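PDB 5XH8: extracellular invertase from Aspergillus kawachii, which is a family GH32 beta-fructofuranosidase that probably hydrolyses sucrose and, with high transfructosylation activity, transfers fructosyl groups to make fructooligosaccharides such as 1-kestose. Local coordinates for residues A[28-33]-A[595-600]; A[123-128]-A[271-276]; A[251-256]-A[265-270]; A[432-437]-A[445-450]. All blocks are in the same frame, centred on the assembly; numbering follows the deposited sequence.

Interaction 1: A[28-33]-A[595-600]; sequences PRAHVL and GLYDAW
R29 is held to the 595-600 loop at both its backbone and its tip. Its carbonyl O takes the N-H of A599 (R29 O to A599 N, 2.8 Å). The side chain bends at chi3 (63°), which turns the guanidinium back so that NH1 reaches G595 O at 2.8 Å, with the acceptor in the guanidinium plane; F455 makes a cation-pi contact with the same group. At the other end, the indole NE1 of W600 points edge-on to H31 O, 2.9 Å away. Within 595-600, D598 OD1 accepts from W600 N at 3.0 Å, forming an Asx turn.

These two loops belong to opposite ends of the chain. One runs up to strand 37-47 of the catalytic beta-propeller, while the other follows strand 585-594 of the C-terminal beta-sandwich; H31, bonded to D547 and E552, ties the first loop to the sandwich as well.

Apolar contacts fill the middle, where A30 CB lies obliquely against the Y597 ring, 3.9 Å from CE1, and A599 CB packs on A30 CA. At the W600 end, V32 CG1 lies 4.2 Å from W600 CZ2.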
loop_
_atom_site.group_PDB
_atom_site.type_symbol
_atom_site.label_atom_id
_atom_site.label_comp_id
_atom_site.label_asym_id
_atom_site.label_seq_id
_atom_site.Cartn_x
_atom_site.Cartn_y
_atom_site.Cartn_z
ATOM N N PRO A 28 35.577 -15.606 13.574
ATOM C CA PRO A 28 35.259 -16.806 14.329
ATOM C C PRO A 28 35.147 -18.043 13.424
ATOM O O PRO A 28 34.951 -17.915 12.202
ATOM C CB PRO A 28 33.935 -16.437 14.995
ATOM C CG PRO A 28 33.288 -15.505 14.040
ATOM C CD PRO A 28 34.410 -14.717 13.438
ATOM N N ARG A 29 35.269 -19.224 14.023
ATOM C CA ARG A 29 35.045 -20.501 13.306
ATOM C C ARG A 29 33.785 -21.279 13.696
ATOM O O ARG A 29 33.356 -22.157 12.934
ATOM C CB ARG A 29 36.276 -21.403 13.459
ATOM C CG ARG A 29 36.511 -21.957 14.852
ATOM C CD ARG A 29 37.570 -23.068 14.824
ATOM N NE ARG A 29 38.883 -22.579 14.381
ATOM C CZ ARG A 29 40.064 -22.779 14.987
ATOM N NH1 ARG A 29 40.208 -23.520 16.100
ATOM N NH2 ARG A 29 41.150 -22.242 14.438
ATOM N N ALA A 30 33.234 -20.996 14.874
ATOM C CA ALA A 30 32.097 -21.742 15.434
ATOM C C ALA A 30 30.790 -20.913 15.512
ATOM O O ALA A 30 29.868 -21.286 16.247
ATOM C CB ALA A 30 32.449 -22.244 16.825
ATOM N N HIS A 31 30.713 -19.809 14.759
ATOM C CA HIS A 31 29.555 -18.899 14.791
ATOM C C HIS A 31 28.893 -18.767 13.413
ATOM O O HIS A 31 29.526 -18.970 12.372
ATOM C CB HIS A 31 29.992 -17.511 15.274
ATOM C CG HIS A 31 30.114 -17.401 16.757
ATOM N ND1 HIS A 31 31.174 -17.935 17.455
ATOM C CD2 HIS A 31 29.320 -16.813 17.675
ATOM C CE1 HIS A 31 31.017 -17.689 18.739
ATOM N NE2 HIS A 31 29.905 -17.001 18.898
ATOM N N VAL A 32 27.617 -18.390 13.423
ATOM C CA VAL A 32 26.875 -18.116 12.180
ATOM C C VAL A 32 27.170 -16.701 11.674
ATOM O O VAL A 32 26.860 -15.713 12.334
ATOM C CB VAL A 32 25.332 -18.315 12.361
ATOM C CG1 VAL A 32 24.551 -17.824 11.133
ATOM C CG2 VAL A 32 25.042 -19.761 12.627
ATOM N N LEU A 33 27.768 -16.636 10.488
ATOM C CA LEU A 33 27.976 -15.398 9.790
ATOM C C LEU A 33 28.128 -15.737 8.297
ATOM O O LEU A 33 28.459 -16.864 7.964
ATOM C CB LEU A 33 29.203 -14.648 10.366
ATOM C CG LEU A 33 30.627 -15.052 9.998
ATOM C CD1 LEU A 33 31.609 -14.067 10.634
ATOM C CD2 LEU A 33 30.964 -16.491 10.407
ATOM N N GLY A 595 40.233 -25.252 20.765
ATOM C CA GLY A 595 39.991 -25.596 19.366
ATOM C C GLY A 595 38.580 -25.328 18.851
ATOM O O GLY A 595 38.413 -24.994 17.676
ATOM N N LEU A 596 37.578 -25.482 19.715
ATOM C CA LEU A 596 36.150 -25.389 19.325
ATOM C C LEU A 596 35.894 -26.324 18.150
ATOM O O LEU A 596 36.343 -27.463 18.182
ATOM C CB LEU A 596 35.745 -23.939 19.036
ATOM C CG LEU A 596 36.117 -22.902 20.091
ATOM C CD1 LEU A 596 35.603 -21.533 19.679
ATOM C CD2 LEU A 596 35.615 -23.277 21.484
ATOM N N TYR A 597 35.205 -25.877 17.109
ATOM C CA TYR A 597 34.996 -26.709 15.927
ATOM C C TYR A 597 34.658 -25.797 14.765
ATOM O O TYR A 597 34.423 -24.605 14.966
ATOM C CB TYR A 597 33.852 -27.716 16.166
ATOM C CG TYR A 597 32.466 -27.048 16.252
ATOM C CD1 TYR A 597 32.074 -26.351 17.397
ATOM C CD2 TYR A 597 31.575 -27.110 15.186
ATOM C CE1 TYR A 597 30.826 -25.721 17.472
ATOM C CE2 TYR A 597 30.330 -26.482 15.250
ATOM C CZ TYR A 597 29.954 -25.788 16.395
ATOM O OH TYR A 597 28.711 -25.180 16.465
ATOM N N ASP A 598 34.618 -26.367 13.562
ATOM C CA ASP A 598 34.275 -25.648 12.341
ATOM C C ASP A 598 32.750 -25.720 12.100
ATOM O O ASP A 598 32.210 -26.747 11.702
ATOM C CB ASP A 598 35.044 -26.261 11.170
ATOM C CG ASP A 598 34.833 -25.535 9.876
ATOM O OD1 ASP A 598 34.199 -24.444 9.822
ATOM O OD2 ASP A 598 35.326 -26.069 8.855
ATOM N N ALA A 599 32.070 -24.603 12.324
ATOM C CA ALA A 599 30.621 -24.532 12.106
ATOM C C ALA A 599 30.244 -24.489 10.630
ATOM O O ALA A 599 29.062 -24.650 10.317
ATOM C CB ALA A 599 30.015 -23.352 12.857
ATOM N N TRP A 600 31.230 -24.280 9.746
ATOM C CA TRP A 600 31.033 -24.199 8.316
ATOM C C TRP A 600 31.933 -25.191 7.561
ATOM O O TRP A 600 32.763 -24.769 6.764
ATOM C CB TRP A 600 31.288 -22.736 7.839
ATOM C CG TRP A 600 30.309 -21.773 8.433
ATOM C CD1 TRP A 600 30.480 -21.019 9.560
ATOM C CD2 TRP A 600 28.973 -21.507 7.974
ATOM N NE1 TRP A 600 29.353 -20.284 9.822
ATOM C CE2 TRP A 600 28.408 -20.565 8.869
ATOM C CE3 TRP A 600 28.208 -21.967 6.902
ATOM C CZ2 TRP A 600 27.103 -20.077 8.721
ATOM C CZ3 TRP A 600 26.907 -21.475 6.745
ATOM C CH2 TRP A 600 26.371 -20.537 7.661
HETATM O O HOH W 1 33.926 -22.113 10.498
#

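Interaction 2: A[123-128]-A[271-276]; sequences IHWSIP and GTEGSD
W125 presents the edge of its indole to the carboxylate of E273, and most of this contact is van der Waals in kind. CG of W125 sits between its backbone N and carbonyl carbon (chi1 64°), which turns the ring toward strand 265-274. E273 OE1 lies in the ring plane, 3.5 Å from W125 CD1, and the carboxylate stands almost perpendicular to the indole (87°). The benzo end of the same ring edge meets S275, with CH2 of W125 3.7 Å from CB of S275.

The polar links are indirect. Water 2 accepts from W125 N and donates to E273 OE2, 2.6 Å from that oxygen. The hydroxyl of T284 gathers three more groups, hydrogen-bonding to W125 NE1, H124 NE2 and E273 OE1, which probably helps hold the three in place. N246 ND2 is hydrogen-bonded to E273 OE2, which also has a long, weak ion pair to R170, with the like-charged E248 close by.

Within 123-128, H124 to I127 form a type I turn. H124 CE1 lies over one face of the W125 ring, toward its rim, and H124 ND1 is bonded to S126 OG at 2.7 Å. F245 stacks on the indole.

Glycerol, probably from the crystallisation liquor, bonds to the carbonyls of I123 and W125. The turn lies between strands 112-118 and 134-140 and reaches a strand of a different sheet. The glycerol, and R170 of the Arg-Asp-Pro sequence familiar in GH32, place this loop probably near the substrate pocket of the GH32 beta-propeller.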
loop_
_atom_site.group_PDB
_atom_site.type_symbol
_atom_site.label_atom_id
_atom_site.label_comp_id
_atom_site.label_asym_id
_atom_site.label_seq_id
_atom_site.Cartn_x
_atom_site.Cartn_y
_atom_site.Cartn_z
ATOM N N ILE A 123 13.659 6.014 7.900
ATOM C CA ILE A 123 12.668 5.602 8.870
ATOM C C ILE A 123 13.383 5.604 10.215
ATOM O O ILE A 123 14.411 4.922 10.379
ATOM C CB ILE A 123 12.152 4.163 8.572
ATOM C CG1 ILE A 123 11.542 4.055 7.155
ATOM C CG2 ILE A 123 11.173 3.703 9.643
ATOM C CD1 ILE A 123 11.471 2.623 6.672
ATOM N N HIS A 124 12.849 6.358 11.172
ATOM C CA HIS A 124 13.395 6.352 12.537
ATOM C C HIS A 124 12.376 6.875 13.546
ATOM O O HIS A 124 11.602 7.759 13.238
ATOM C CB HIS A 124 14.699 7.156 12.622
ATOM C CG HIS A 124 15.528 6.826 13.817
ATOM N ND1 HIS A 124 15.591 7.643 14.925
ATOM C CD2 HIS A 124 16.302 5.750 14.097
ATOM C CE1 HIS A 124 16.390 7.102 15.826
ATOM N NE2 HIS A 124 16.832 5.950 15.352
ATOM N N TRP A 125 12.395 6.315 14.745
ATOM C CA TRP A 125 11.472 6.704 15.800
ATOM C C TRP A 125 11.520 8.202 16.147
ATOM O O TRP A 125 10.506 8.765 16.537
ATOM C CB TRP A 125 11.680 5.849 17.075
ATOM C CG TRP A 125 13.017 6.011 17.726
ATOM C CD1 TRP A 125 14.098 5.194 17.580
ATOM C CD2 TRP A 125 13.413 7.030 18.641
ATOM N NE1 TRP A 125 15.149 5.646 18.321
ATOM C CE2 TRP A 125 14.765 6.776 18.986
ATOM C CE3 TRP A 125 12.775 8.153 19.186
ATOM C CZ2 TRP A 125 15.488 7.605 19.855
ATOM C CZ3 TRP A 125 13.499 8.978 20.058
ATOM C CH2 TRP A 125 14.843 8.699 20.370
ATOM N N SER A 126 12.695 8.811 15.990
ATOM C CA SER A 126 12.942 10.201 16.360
ATOM C C SER A 126 12.473 11.242 15.358
ATOM O O SER A 126 12.555 12.410 15.661
ATOM C CB SER A 126 14.438 10.423 16.592
ATOM O OG SER A 126 15.188 10.308 15.396
ATOM N N ILE A 127 12.040 10.826 14.165
ATOM C CA ILE A 127 11.625 11.777 13.112
ATOM C C ILE A 127 10.201 11.501 12.686
ATOM O O ILE A 127 9.656 10.433 13.012
ATOM C CB ILE A 127 12.563 11.732 11.891
ATOM C CG1 ILE A 127 12.590 10.324 11.241
ATOM C CG2 ILE A 127 13.946 12.214 12.286
ATOM C CD1 ILE A 127 13.337 10.269 9.917
ATOM N N PRO A 128 9.577 12.444 11.948
ATOM C CA PRO A 128 8.214 12.133 11.496
ATOM C C PRO A 128 8.181 10.894 10.590
ATOM O O PRO A 128 9.126 10.648 9.830
ATOM C CB PRO A 128 7.780 13.411 10.747
ATOM C CG PRO A 128 8.622 14.506 11.379
ATOM C CD PRO A 128 9.946 13.852 11.682
ATOM N N GLY A 271 14.085 -5.809 21.082
ATOM C CA GLY A 271 15.072 -4.749 21.116
ATOM C C GLY A 271 14.350 -3.475 21.522
ATOM O O GLY A 271 13.227 -3.227 21.086
ATOM N N THR A 272 14.984 -2.656 22.352
ATOM C CA THR A 272 14.456 -1.320 22.621
ATOM C C THR A 272 15.468 -0.274 22.188
ATOM O O THR A 272 16.673 -0.429 22.411
ATOM C CB THR A 272 14.043 -1.122 24.113
ATOM O OG1 THR A 272 15.185 -0.902 24.940
ATOM C CG2 THR A 272 13.294 -2.300 24.606
ATOM N N GLU A 273 14.957 0.781 21.549
ATOM C CA GLU A 273 15.765 1.869 21.027
ATOM C C GLU A 273 15.744 3.027 22.027
ATOM O O GLU A 273 14.712 3.688 22.203
ATOM C CB GLU A 273 15.245 2.341 19.667
ATOM C CG GLU A 273 15.267 1.272 18.587
ATOM C CD GLU A 273 15.147 1.878 17.202
ATOM O OE1 GLU A 273 16.132 2.517 16.754
ATOM O OE2 GLU A 273 14.056 1.757 16.607
ATOM N N GLY A 274 16.895 3.246 22.667
ATOM C CA GLY A 274 17.074 4.277 23.683
ATOM C C GLY A 274 17.871 5.481 23.238
ATOM O O GLY A 274 18.509 5.499 22.164
ATOM N N SER A 275 17.823 6.498 24.088
ATOM C CA SER A 275 18.438 7.785 23.812
ATOM C C SER A 275 18.670 8.510 25.121
ATOM O O SER A 275 17.897 8.329 26.047
ATOM C CB SER A 275 17.483 8.618 22.974
ATOM O OG SER A 275 18.086 9.821 22.529
ATOM N N ASP A 276 19.713 9.332 25.183
ATOM C CA ASP A 276 19.776 10.426 26.169
ATOM C C ASP A 276 18.859 11.537 25.722
ATOM O O ASP A 276 18.467 11.591 24.557
ATOM C CB ASP A 276 21.174 10.993 26.270
ATOM C CG ASP A 276 22.169 9.955 26.632
ATOM O OD1 ASP A 276 21.966 9.289 27.679
ATOM O OD2 ASP A 276 23.126 9.785 25.847
HETATM O O HOH W 2 13.621 3.420 14.723
#

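Interaction 3: A[251-256]-A[265-270]; sequences NVFSLD and QIFTTI
F253 places CG between its backbone N and carbonyl carbon (chi1 51°), swinging its ring across to the neighbouring strand, where F267 has CG anti to its carbonyl carbon (chi1 -72°). The two side chains cross at a slant: F253 CE2 touches F267 CB at 3.6 Å, F267 O lies over one face of the F253 ring, and T269 CG2 comes in at that ring's edge. L255 crosses F267 at about a right angle. Its CD1 lies over the face of the F267 ring, 4.1 Å from the centroid, in a CH-pi contact. Strand 366-385 packs on this face of the sheet through L376 and V378, and F342 stacks on F253.

N251, F253 and L255 form hydrogen-bonded pairs with T269, F267 and Q265. F267 N bonds to F253 O at 2.9 Å, whereas Q265 N to L255 O is weak. N251 O is gripped twice: T269 N and T268 OG1 approach from opposite faces of its carbonyl plane, the hydroxyl at 2.6 Å. Beyond the pairing, V252 CG1 meets I266 CG2 on the reverse face, and S254 OG bonds to N261 O in the connecting loop. This is a twisted antiparallel beta hairpin, part of one blade of the GH32 propeller.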
loop_
_atom_site.group_PDB
_atom_site.type_symbol
_atom_site.label_atom_id
_atom_site.label_comp_id
_atom_site.label_asym_id
_atom_site.label_seq_id
_atom_site.Cartn_x
_atom_site.Cartn_y
_atom_site.Cartn_z
ATOM N N ASN A 251 9.724 -11.018 19.400
ATOM C CA ASN A 251 9.387 -12.436 19.279
ATOM C C ASN A 251 8.406 -12.775 20.411
ATOM O O ASN A 251 8.554 -12.259 21.505
ATOM C CB ASN A 251 10.600 -13.316 19.526
ATOM C CG ASN A 251 11.711 -13.139 18.509
ATOM O OD1 ASN A 251 11.915 -12.089 17.887
ATOM N ND2 ASN A 251 12.458 -14.159 18.391
ATOM N N VAL A 252 7.499 -13.721 20.173
ATOM C CA VAL A 252 6.554 -14.215 21.185
ATOM C C VAL A 252 6.574 -15.744 21.148
ATOM O O VAL A 252 6.561 -16.372 20.073
ATOM C CB VAL A 252 5.118 -13.702 20.929
ATOM C CG1 VAL A 252 4.157 -14.197 22.005
ATOM C CG2 VAL A 252 5.101 -12.188 20.911
ATOM N N PHE A 253 6.646 -16.337 22.337
ATOM C CA PHE A 253 6.779 -17.791 22.489
ATOM C C PHE A 253 6.402 -18.169 23.916
ATOM O O PHE A 253 6.123 -17.306 24.761
ATOM C CB PHE A 253 8.219 -18.245 22.165
ATOM C CG PHE A 253 9.271 -17.466 22.897
ATOM C CD1 PHE A 253 9.682 -16.211 22.439
ATOM C CD2 PHE A 253 9.828 -17.964 24.078
ATOM C CE1 PHE A 253 10.630 -15.477 23.135
ATOM C CE2 PHE A 253 10.785 -17.238 24.764
ATOM C CZ PHE A 253 11.189 -15.998 24.299
ATOM N N SER A 254 6.345 -19.463 24.168
ATOM C CA SER A 254 5.882 -19.950 25.439
ATOM C C SER A 254 6.719 -21.159 25.849
ATOM O O SER A 254 7.041 -22.027 25.028
ATOM C CB SER A 254 4.358 -20.258 25.383
ATOM O OG SER A 254 4.048 -21.216 24.377
ATOM N N LEU A 255 7.047 -21.195 27.136
ATOM C CA LEU A 255 8.048 -22.109 27.683
ATOM C C LEU A 255 7.564 -22.899 28.923
ATOM O O LEU A 255 6.703 -22.434 29.676
ATOM C CB LEU A 255 9.278 -21.286 28.125
ATOM C CG LEU A 255 9.972 -20.414 27.071
ATOM C CD1 LEU A 255 11.112 -19.602 27.709
ATOM C CD2 LEU A 255 10.442 -21.267 25.911
ATOM N N ASP A 256 8.161 -24.070 29.119
ATOM C CA ASP A 256 8.174 -24.730 30.428
ATOM C C ASP A 256 9.630 -24.941 30.867
ATOM O O ASP A 256 10.560 -24.318 30.308
ATOM C CB ASP A 256 7.342 -26.025 30.387
ATOM C CG ASP A 256 7.894 -27.074 29.455
ATOM O OD1 ASP A 256 9.062 -27.018 28.968
ATOM O OD2 ASP A 256 7.125 -27.998 29.177
ATOM N N GLN A 265 4.137 -20.878 30.013
ATOM C CA GLN A 265 4.271 -19.447 30.299
ATOM C C GLN A 265 4.751 -18.648 29.094
ATOM O O GLN A 265 5.677 -19.071 28.431
ATOM C CB GLN A 265 5.320 -19.233 31.376
ATOM C CG GLN A 265 4.795 -18.677 32.660
ATOM C CD GLN A 265 5.890 -18.699 33.679
ATOM O OE1 GLN A 265 6.595 -17.714 33.887
ATOM N NE2 GLN A 265 6.113 -19.862 34.233
ATOM N N ILE A 266 4.194 -17.454 28.917
ATOM C CA ILE A 266 4.414 -16.648 27.714
ATOM C C ILE A 266 5.523 -15.607 27.948
ATOM O O ILE A 266 5.526 -14.861 28.940
ATOM C CB ILE A 266 3.099 -15.996 27.242
ATOM C CG1 ILE A 266 2.163 -17.076 26.697
ATOM C CG2 ILE A 266 3.345 -14.944 26.155
ATOM C CD1 ILE A 266 0.716 -16.627 26.535
ATOM N N PHE A 267 6.462 -15.577 27.017
ATOM C CA PHE A 267 7.599 -14.652 27.046
ATOM C C PHE A 267 7.685 -13.916 25.708
ATOM O O PHE A 267 7.215 -14.429 24.683
ATOM C CB PHE A 267 8.898 -15.431 27.217
ATOM C CG PHE A 267 9.111 -16.018 28.592
ATOM C CD1 PHE A 267 8.522 -17.232 28.951
ATOM C CD2 PHE A 267 9.967 -15.397 29.498
ATOM C CE1 PHE A 267 8.758 -17.797 30.209
ATOM C CE2 PHE A 267 10.202 -15.954 30.757
ATOM C CZ PHE A 267 9.593 -17.150 31.111
ATOM N N THR A 268 8.307 -12.743 25.721
ATOM C CA THR A 268 8.685 -12.052 24.487
ATOM C C THR A 268 10.143 -11.612 24.600
ATOM O O THR A 268 10.613 -11.326 25.716
ATOM C CB THR A 268 7.760 -10.845 24.193
ATOM O OG1 THR A 268 8.153 -10.189 22.969
ATOM C CG2 THR A 268 7.763 -9.835 25.351
ATOM N N THR A 269 10.863 -11.605 23.479
ATOM C CA THR A 269 12.143 -10.870 23.389
ATOM C C THR A 269 11.966 -9.654 22.474
ATOM O O THR A 269 11.231 -9.722 21.479
ATOM C CB THR A 269 13.339 -11.744 22.969
ATOM O OG1 THR A 269 13.151 -12.284 21.654
ATOM C CG2 THR A 269 13.529 -12.905 23.955
ATOM N N ILE A 270 12.605 -8.542 22.844
ATOM C CA ILE A 270 12.508 -7.296 22.083
ATOM C C ILE A 270 13.803 -6.558 22.142
ATOM O O ILE A 270 14.518 -6.659 23.128
ATOM C CB ILE A 270 11.458 -6.312 22.640
ATOM C CG1 ILE A 270 11.525 -6.241 24.175
ATOM C CG2 ILE A 270 10.077 -6.736 22.207
ATOM C CD1 ILE A 270 10.902 -4.985 24.711
#

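Interaction 4: A[432-437]-A[445-450]; sequences FTESGR and VPFKRS
F432 and R449 lie flat on one another, where the chain crosses between the two sheets of the C-terminal beta-sandwich: strand 430-439 pairs with 585-594 in one sheet, and strand 444-446 with 574-580 in the other. The guanidinium of R449 is nearly parallel to the F432 ring (13°), with centres 4.0 Å apart. The chain of R449 is extended from CG to NE, so it runs across the ring and puts CD 3.6 Å from the centroid before the charged end arrives over CD2. R449 is exposed and also touches a crystal neighbour.

E434 and F447 make a second flat pair. A bend at chi2 (73°) lays the carboxylate of E434 roughly parallel to the F447 ring, and CG sits over the ring centre, 3.7 Å from the centroid. The side chain of F447 also meets F577. R437 and V445 come from opposite directions: CG1 of V445 rests over the centre of the R437 guanidinium, 3.6 Å from NH2.

Main chain meets the buried carboxylate: K448 N donates to E434 OE1 at 2.9 Å, on the syn side but 30° out of the carboxylate plane, with a weak bond to E434 OE2 at 3.3 Å.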
loop_
_atom_site.group_PDB
_atom_site.type_symbol
_atom_site.label_atom_id
_atom_site.label_comp_id
_atom_site.label_asym_id
_atom_site.label_seq_id
_atom_site.Cartn_x
_atom_site.Cartn_y
_atom_site.Cartn_z
ATOM N N PHE A 432 41.967 -29.660 29.126
ATOM C CA PHE A 432 42.843 -29.779 30.293
ATOM C C PHE A 432 42.256 -28.980 31.447
ATOM O O PHE A 432 41.356 -28.153 31.245
ATOM C CB PHE A 432 44.296 -29.346 29.977
ATOM C CG PHE A 432 44.440 -27.899 29.577
ATOM C CD1 PHE A 432 44.631 -26.910 30.546
ATOM C CD2 PHE A 432 44.392 -27.523 28.230
ATOM C CE1 PHE A 432 44.766 -25.582 30.186
ATOM C CE2 PHE A 432 44.521 -26.187 27.868
ATOM C CZ PHE A 432 44.708 -25.222 28.846
ATOM N N THR A 433 42.761 -29.242 32.654
ATOM C CA THR A 433 42.265 -28.584 33.860
ATOM C C THR A 433 43.390 -27.849 34.566
ATOM O O THR A 433 44.539 -28.243 34.482
ATOM C CB THR A 433 41.612 -29.589 34.839
ATOM O OG1 THR A 433 42.572 -30.590 35.202
ATOM C CG2 THR A 433 40.365 -30.277 34.217
ATOM N N GLU A 434 43.034 -26.767 35.245
ATOM C CA GLU A 434 43.924 -25.986 36.064
ATOM C C GLU A 434 43.401 -26.139 37.491
ATOM O O GLU A 434 42.189 -26.083 37.712
ATOM C CB GLU A 434 43.875 -24.531 35.625
ATOM C CG GLU A 434 44.620 -23.540 36.506
ATOM C CD GLU A 434 46.133 -23.616 36.393
ATOM O OE1 GLU A 434 46.688 -24.107 35.382
ATOM O OE2 GLU A 434 46.788 -23.129 37.326
ATOM N N SER A 435 44.309 -26.322 38.451
ATOM C CA SER A 435 43.925 -26.620 39.839
ATOM C C SER A 435 43.178 -25.496 40.498
ATOM O O SER A 435 43.539 -24.333 40.349
ATOM C CB SER A 435 45.164 -26.925 40.699
ATOM O OG SER A 435 45.729 -28.159 40.314
ATOM N N GLY A 436 42.165 -25.857 41.277
ATOM C CA GLY A 436 41.460 -24.897 42.114
ATOM C C GLY A 436 42.389 -24.239 43.113
ATOM O O GLY A 436 43.473 -24.736 43.375
ATOM N N ARG A 437 41.975 -23.102 43.648
ATOM C CA ARG A 437 42.777 -22.370 44.621
ATOM C C ARG A 437 41.970 -21.270 45.237
ATOM O O ARG A 437 40.947 -20.863 44.694
ATOM C CB ARG A 437 43.991 -21.735 43.959
ATOM C CG ARG A 437 43.637 -20.663 42.944
ATOM C CD ARG A 437 44.755 -20.477 41.963
ATOM N NE ARG A 437 45.952 -20.070 42.661
ATOM C CZ ARG A 437 47.186 -20.477 42.395
ATOM N NH1 ARG A 437 47.452 -21.342 41.421
ATOM N NH2 ARG A 437 48.174 -20.013 43.145
ATOM N N VAL A 445 47.495 -14.354 38.757
ATOM C CA VAL A 445 48.242 -15.582 38.951
ATOM C C VAL A 445 48.165 -16.412 37.671
ATOM O O VAL A 445 47.131 -17.022 37.413
ATOM C CB VAL A 445 47.654 -16.389 40.134
ATOM C CG1 VAL A 445 48.426 -17.688 40.345
ATOM C CG2 VAL A 445 47.623 -15.533 41.397
ATOM N N PRO A 446 49.263 -16.465 36.879
ATOM C CA PRO A 446 49.247 -17.241 35.636
ATOM C C PRO A 446 48.787 -18.678 35.807
ATOM O O PRO A 446 49.095 -19.298 36.813
ATOM C CB PRO A 446 50.708 -17.203 35.178
ATOM C CG PRO A 446 51.233 -15.918 35.735
ATOM C CD PRO A 446 50.553 -15.760 37.065
ATOM N N PHE A 447 48.035 -19.193 34.841
ATOM C CA PHE A 447 47.714 -20.618 34.800
ATOM C C PHE A 447 49.006 -21.374 34.521
ATOM O O PHE A 447 49.888 -20.857 33.838
ATOM C CB PHE A 447 46.689 -20.945 33.685
ATOM C CG PHE A 447 45.228 -20.748 34.070
ATOM C CD1 PHE A 447 44.833 -19.849 35.063
ATOM C CD2 PHE A 447 44.231 -21.458 33.395
ATOM C CE1 PHE A 447 43.491 -19.695 35.398
ATOM C CE2 PHE A 447 42.886 -21.296 33.724
ATOM C CZ PHE A 447 42.520 -20.420 34.727
ATOM N N LYS A 448 49.118 -22.592 35.039
ATOM C CA LYS A 448 50.245 -23.458 34.712
ATOM C C LYS A 448 50.263 -23.770 33.226
ATOM O O LYS A 448 51.338 -23.866 32.616
ATOM C CB LYS A 448 50.186 -24.766 35.506
ATOM C CG LYS A 448 51.504 -25.523 35.499
ATOM C CD LYS A 448 51.352 -26.947 36.003
ATOM C CE LYS A 448 52.666 -27.708 35.901
ATOM N NZ LYS A 448 52.412 -29.173 35.984
ATOM N N ARG A 449 49.073 -23.956 32.650
ATOM C CA ARG A 449 48.935 -24.150 31.210
ATOM C C ARG A 449 47.821 -23.249 30.636
ATOM O O ARG A 449 46.767 -23.082 31.232
ATOM C CB ARG A 449 48.638 -25.601 30.926
ATOM C CG ARG A 449 48.689 -25.959 29.461
ATOM C CD ARG A 449 48.142 -27.343 29.275
ATOM N NE ARG A 449 47.869 -27.619 27.876
ATOM C CZ ARG A 449 47.402 -28.779 27.429
ATOM N NH1 ARG A 449 47.143 -29.781 28.274
ATOM N NH2 ARG A 449 47.181 -28.949 26.129
ATOM N N SER A 450 48.087 -22.655 29.483
ATOM C CA SER A 450 47.135 -21.794 28.811
ATOM C C SER A 450 46.925 -22.386 27.436
ATOM O O SER A 450 47.786 -23.150 26.950
ATOM C CB SER A 450 47.670 -20.378 28.696
ATOM O OG SER A 450 47.526 -19.670 29.901
#

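Interactions 1, 2 and 3 are largely buried, whereas interaction 4 lies nearer the surface, with R449 and K448 exposed. Interactions 2 and 3 share strand 265-274: the hairpin 251-256/265-270 pairs one part of it by regular backbone bonds, while the 123-128 turn meets its continuation through the indole edge of W125, with a water and the T284 hydroxyl bridging. Interaction 1 instead joins the two ends of the chain at the propeller–sandwich junction, using a few backbone and side-chain hydrogen bonds between irregular loops. Interaction 4, in the sandwich alone, combines a guanidinium stack, CH-pi contacts and a backbone-to-carboxylate bond; its centre is about 47 Å from that of interaction 2.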